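Local coordinates for 5' nucleotidase family protein (Staphylococcus aureus subsp. aureus, PDB 4Q7F) that belongs to the two-domain 5'-nucleotidase family, holding a manganese and a magnesium ion in its calcineurin-like phosphoesterase domain, at residues A133-N138 with G161-F166; I404-E409 with G483-Y488. All blocks are in the same frame, centred on the assembly; numbering follows the deposited sequence.

Interaction 1. Residues A133-N138 with G161-F166; sequences ANIYEN and GLTTQF
With chi1 at 69°, Asn-134 sets its CG between its own backbone N and carbonyl carbon, and chi2 of -36° turns the amide so that OD1 and ND2 both face the main chain of Thr-163. The two atoms do different jobs there. ND2 donates to Thr-163 O at 2.7 Å along an almost straight line (N-H...O 175°), lying in the carbonyl plane on a lone pair, while the acceptor sits practically in the plane of the amide. OD1 takes the N-H of Thr-163, with 3.0 Å between OD1 and Thr-163 N, and this donor is tilted from the plane of the Asn-134 C=O. One side chain thus serves both polar backbone atoms of a single residue, much as an adjoining strand would. The amide's rotation is fixed further by His-182, whose carbonyl oxygen accepts a second bond from ND2. One step earlier, Ala-133 N reaches Gly-161 O at 2.7 Å, the only main-chain to main-chain bond between the two segments.

Apolar groups flank these bonds. Leu-162 bends its end toward the amide, bringing CD2 within 3.7 Å of Asn-134 CG, and both residues rest on Ile-187 of helix 184-198. Ile-135 sends CD1 to within 3.9 Å of Thr-163 CB and also touches the CG2 methyl. The Thr-163 hydroxyl looks elsewhere, to Leu-107 O, shortly before the magnesium ligand Asn-109.

Backbone bonding of Leu-162 to Cys-205 ties strand 155-163 to strand 201-207, and the residue Asn-134 bonds, Thr-163, is its last. Here strand 155-163 of the six-stranded mixed sheet runs out toward the metals, the Thr-163 side chain about 8 Å from magnesium, as expected of a calcineurin-like phosphoesterase, whose metal-binding loops follow the strand ends.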
# COMPACT_ATOMS: atom_id res chain seq x y z
N ALA A 133 -1.94 3.17 -19.25
CA ALA A 133 -1.36 3.93 -20.35
C ALA A 133 0.02 4.56 -20.08
O ALA A 133 0.70 5.01 -21.02
CB ALA A 133 -2.34 5.00 -20.80
N ASN A 134 0.45 4.58 -18.83
CA ASN A 134 1.71 5.26 -18.52
C ASN A 134 2.88 4.42 -18.01
O ASN A 134 3.89 4.96 -17.54
CB ASN A 134 1.43 6.43 -17.58
CG ASN A 134 1.02 5.97 -16.20
OD1 ASN A 134 0.33 4.98 -16.05
ND2 ASN A 134 1.46 6.70 -15.18
N ILE A 135 2.78 3.10 -18.09
CA ILE A 135 3.88 2.22 -17.70
C ILE A 135 4.26 1.46 -18.94
O ILE A 135 3.45 0.69 -19.49
CB ILE A 135 3.51 1.24 -16.58
CG1 ILE A 135 3.20 1.99 -15.29
CG2 ILE A 135 4.66 0.26 -16.34
CD1 ILE A 135 2.88 1.10 -14.10
N TYR A 136 5.48 1.70 -19.41
CA TYR A 136 5.97 1.04 -20.61
C TYR A 136 6.96 -0.07 -20.32
O TYR A 136 7.77 0.02 -19.37
CB TYR A 136 6.64 2.07 -21.53
CG TYR A 136 5.71 2.88 -22.40
CD1 TYR A 136 4.72 3.69 -21.85
CD2 TYR A 136 5.86 2.87 -23.78
CE1 TYR A 136 3.87 4.44 -22.67
CE2 TYR A 136 5.04 3.63 -24.60
CZ TYR A 136 4.05 4.41 -24.04
OH TYR A 136 3.24 5.16 -24.88
N GLU A 137 6.88 -1.11 -21.13
CA GLU A 137 7.82 -2.20 -21.08
C GLU A 137 8.52 -2.12 -22.44
O GLU A 137 7.90 -2.36 -23.48
CB GLU A 137 7.12 -3.53 -20.90
CG GLU A 137 8.08 -4.69 -20.81
CD GLU A 137 7.38 -6.03 -20.83
OE1 GLU A 137 6.31 -6.17 -21.46
OE2 GLU A 137 7.93 -6.97 -20.25
N ASN A 138 9.80 -1.77 -22.43
CA ASN A 138 10.54 -1.55 -23.65
C ASN A 138 9.89 -0.38 -24.41
O ASN A 138 9.73 0.70 -23.83
CB ASN A 138 10.71 -2.85 -24.47
CG ASN A 138 11.54 -3.90 -23.75
OD1 ASN A 138 12.40 -3.57 -22.92
ND2 ASN A 138 11.30 -5.16 -24.07
N GLY A 161 -6.68 4.32 -18.18
CA GLY A 161 -6.09 3.79 -16.95
C GLY A 161 -4.68 4.32 -16.75
O GLY A 161 -3.84 4.31 -17.66
N LEU A 162 -4.41 4.78 -15.54
CA LEU A 162 -3.13 5.36 -15.18
C LEU A 162 -2.70 4.89 -13.82
O LEU A 162 -3.54 4.57 -12.97
CB LEU A 162 -3.23 6.88 -15.18
CG LEU A 162 -3.46 7.50 -16.55
CD1 LEU A 162 -4.00 8.92 -16.48
CD2 LEU A 162 -2.18 7.42 -17.37
N THR A 163 -1.38 4.86 -13.62
CA THR A 163 -0.80 4.38 -12.38
C THR A 163 0.25 5.36 -11.83
O THR A 163 0.98 6.01 -12.57
CB THR A 163 -0.14 3.00 -12.62
OG1 THR A 163 -1.12 2.05 -13.09
CG2 THR A 163 0.48 2.48 -11.34
N THR A 164 0.31 5.48 -10.52
CA THR A 164 1.36 6.32 -9.88
C THR A 164 2.75 6.02 -10.47
O THR A 164 3.18 4.86 -10.58
CB THR A 164 1.36 6.15 -8.35
OG1 THR A 164 2.43 6.93 -7.76
CG2 THR A 164 1.52 4.68 -7.97
N GLN A 165 3.45 7.09 -10.86
CA GLN A 165 4.77 6.95 -11.46
C GLN A 165 5.86 6.63 -10.44
O GLN A 165 6.96 6.27 -10.82
CB GLN A 165 5.17 8.27 -12.15
CG GLN A 165 5.41 9.43 -11.18
CD GLN A 165 5.57 10.76 -11.88
OE1 GLN A 165 6.23 10.85 -12.90
NE2 GLN A 165 4.98 11.81 -11.32
N PHE A 166 5.53 6.66 -9.15
CA PHE A 166 6.54 6.61 -8.09
C PHE A 166 7.08 5.21 -7.75
O PHE A 166 7.87 5.07 -6.84
CB PHE A 166 5.94 7.25 -6.83
CG PHE A 166 6.88 8.13 -6.07
CD1 PHE A 166 7.31 9.32 -6.62
CD2 PHE A 166 7.26 7.82 -4.77
CE1 PHE A 166 8.15 10.16 -5.93
CE2 PHE A 166 8.09 8.67 -4.06
CZ PHE A 166 8.55 9.84 -4.65

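Interaction 2. Residues I404-E409 with G483-Y488; sequences IERSAE and GQYDMY
Arg-406 lays its CG over one face of the Tyr-485 ring, 3.5 Å from the ring centroid and 19° off the normal, a CH-pi contact near the end of helix 397-408. In the C-terminal 5'-nucleotidase domain, this helix is joined here to the loop that leads from helix 476-479 to strand 493-497. CG stands anti to the backbone N, and a bend at chi2 (53°) lets the rest of the arginine leave the ring and run on to the loop backbone.

There the guanidinium meets Gly-483 O side-on with two nitrogens, NE at 3.0 Å from that oxygen and NH2 at 2.9 Å. Both bonds are bent, as sharing one acceptor requires; NE comes in the carbonyl plane, whereas NH2 stands above it. The third nitrogen turns back to its own helix, forming a salt bridge from NH1 to Glu-409 OE1, 2.7 Å long. With the carboxylate and the carbonyl both at its edge, the flat group has little freedom to rotate. The Gln-484 side chain covers one of its faces, the amide stacked only 13° from parallel, and CB lies 3.7 Å from Arg-406 NE. Nearer the helix backbone, at Arg-406 CB, the CE methyl of Met-487 (selenomethionine) makes a loose contact.

The loop at Gly-483 lies near the bound (2R,3S,5R)-5-(6-amino-9H-purin-9-yl)-tetrahydro-2-(hydroxymethyl)furan-3-ol, whose pocket includes Asn-475 and Tyr-477; the loop gripped by the arginine follows closely on those two residues in the chain. Strand 435-438 borders the same tyrosine: both Asp-435 and Tyr-437 touch its side chain. At the edge of the ring, Ser-407 OG lies in its plane; Tyr-485 OH is hydrogen-bonded to Asn-433 O and Ser-407 OG to Tyr-437 OH, and Ser-407 OG and Tyr-485 OH lie 2.7 Å apart.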
# COMPACT_ATOMS: atom_id res chain seq x y z
N ILE A 404 18.15 8.95 10.84
CA ILE A 404 17.49 9.00 12.16
C ILE A 404 16.70 10.31 12.28
O ILE A 404 15.66 10.33 12.91
CB ILE A 404 18.47 8.79 13.34
CG1 ILE A 404 19.17 7.44 13.23
CG2 ILE A 404 17.72 8.80 14.66
CD1 ILE A 404 20.31 7.22 14.20
N GLU A 405 17.18 11.39 11.67
CA GLU A 405 16.45 12.66 11.72
C GLU A 405 15.13 12.53 10.92
O GLU A 405 14.11 13.13 11.26
CB GLU A 405 17.30 13.79 11.15
CG GLU A 405 18.51 14.19 12.00
CD GLU A 405 18.16 14.97 13.26
OE1 GLU A 405 16.97 15.14 13.53
OE2 GLU A 405 19.10 15.42 14.02
N ARG A 406 15.13 11.72 9.86
CA ARG A 406 13.91 11.54 9.05
C ARG A 406 12.86 10.85 9.93
O ARG A 406 11.75 11.35 10.06
CB ARG A 406 14.18 10.78 7.78
CG ARG A 406 12.93 10.27 7.05
CD ARG A 406 11.88 11.33 6.75
NE ARG A 406 10.70 10.73 6.11
CZ ARG A 406 9.49 11.28 6.07
NH1 ARG A 406 9.26 12.47 6.64
NH2 ARG A 406 8.50 10.63 5.47
N SER A 407 13.25 9.75 10.58
CA SER A 407 12.37 9.05 11.50
C SER A 407 11.89 9.98 12.61
O SER A 407 10.73 9.95 12.93
CB SER A 407 13.07 7.83 12.13
OG SER A 407 13.54 6.95 11.12
N ALA A 408 12.79 10.80 13.20
CA ALA A 408 12.43 11.73 14.28
C ALA A 408 11.36 12.77 13.89
O ALA A 408 10.73 13.38 14.77
CB ALA A 408 13.71 12.44 14.86
N GLU A 409 11.15 12.97 12.59
CA GLU A 409 10.10 13.86 12.07
C GLU A 409 8.71 13.31 12.38
O GLU A 409 7.72 14.04 12.30
CB GLU A 409 10.22 14.03 10.55
CG GLU A 409 11.47 14.75 10.10
CD GLU A 409 11.59 14.80 8.60
OE1 GLU A 409 10.57 14.52 7.89
OE2 GLU A 409 12.70 15.10 8.11
N GLY A 483 9.37 6.05 1.63
CA GLY A 483 9.04 6.80 2.84
C GLY A 483 9.91 8.03 3.01
O GLY A 483 10.03 8.54 4.11
N GLN A 484 10.47 8.54 1.90
CA GLN A 484 11.33 9.73 1.90
C GLN A 484 12.66 9.53 2.66
O GLN A 484 13.12 10.44 3.36
CB GLN A 484 10.62 10.99 2.44
CG GLN A 484 9.41 11.43 1.67
CD GLN A 484 8.75 12.66 2.28
OE1 GLN A 484 9.43 13.58 2.75
NE2 GLN A 484 7.43 12.69 2.28
N TYR A 485 13.24 8.33 2.51
CA TYR A 485 14.56 8.01 3.06
C TYR A 485 15.51 8.01 1.84
O TYR A 485 16.15 7.00 1.49
CB TYR A 485 14.54 6.67 3.78
CG TYR A 485 13.87 6.77 5.14
CD1 TYR A 485 12.49 6.64 5.28
CD2 TYR A 485 14.61 7.05 6.28
CE1 TYR A 485 11.87 6.74 6.52
CE2 TYR A 485 14.00 7.17 7.53
CZ TYR A 485 12.66 7.01 7.66
OH TYR A 485 12.06 7.13 8.91
N ASP A 486 15.59 9.17 1.23
CA ASP A 486 16.39 9.39 0.03
C ASP A 486 17.91 9.25 0.22
O ASP A 486 18.62 8.95 -0.72
CB ASP A 486 15.98 10.72 -0.58
CG ASP A 486 14.52 10.71 -1.03
OD1 ASP A 486 14.21 10.02 -2.03
OD2 ASP A 486 13.66 11.32 -0.36
N MSE A 487 18.40 9.40 1.45
CA MSE A 487 19.82 9.28 1.73
C MSE A 487 20.32 7.87 1.46
O MSE A 487 21.51 7.68 1.29
CB MSE A 487 20.15 9.76 3.15
CG MSE A 487 19.77 8.84 4.32
SE MSE A 487 17.83 8.44 4.57
CE MSE A 487 17.23 10.27 4.94
N TYR A 488 19.45 6.87 1.41
CA TYR A 488 19.93 5.51 1.14
C TYR A 488 20.12 5.20 -0.34
O TYR A 488 20.78 4.22 -0.68
CB TYR A 488 19.00 4.45 1.69
CG TYR A 488 18.82 4.43 3.17
CD1 TYR A 488 19.94 4.38 4.02
CD2 TYR A 488 17.56 4.38 3.75
CE1 TYR A 488 19.79 4.32 5.38
CE2 TYR A 488 17.40 4.32 5.12
CZ TYR A 488 18.53 4.29 5.93
OH TYR A 488 18.44 4.24 7.28

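The two contacts belong to different domains and share no helix or strand; their centres lie 27 Å apart, although their nearest atoms come within about 6 Å. Interaction 1 is wholly buried, in the metal-binding calcineurin-like domain, and is uncharged: an amide and a backbone N-H serve a strand end. Interaction 2, in the C-terminal domain, is only partly buried, with an exposed glutamine at its margin; it relies on a charged arginine, an aromatic face and a pair of hydroxyls to join a helix to a loop. Interaction 1 lies near the metals, while interaction 2 lies closer to the purine ligand than to the magnesium.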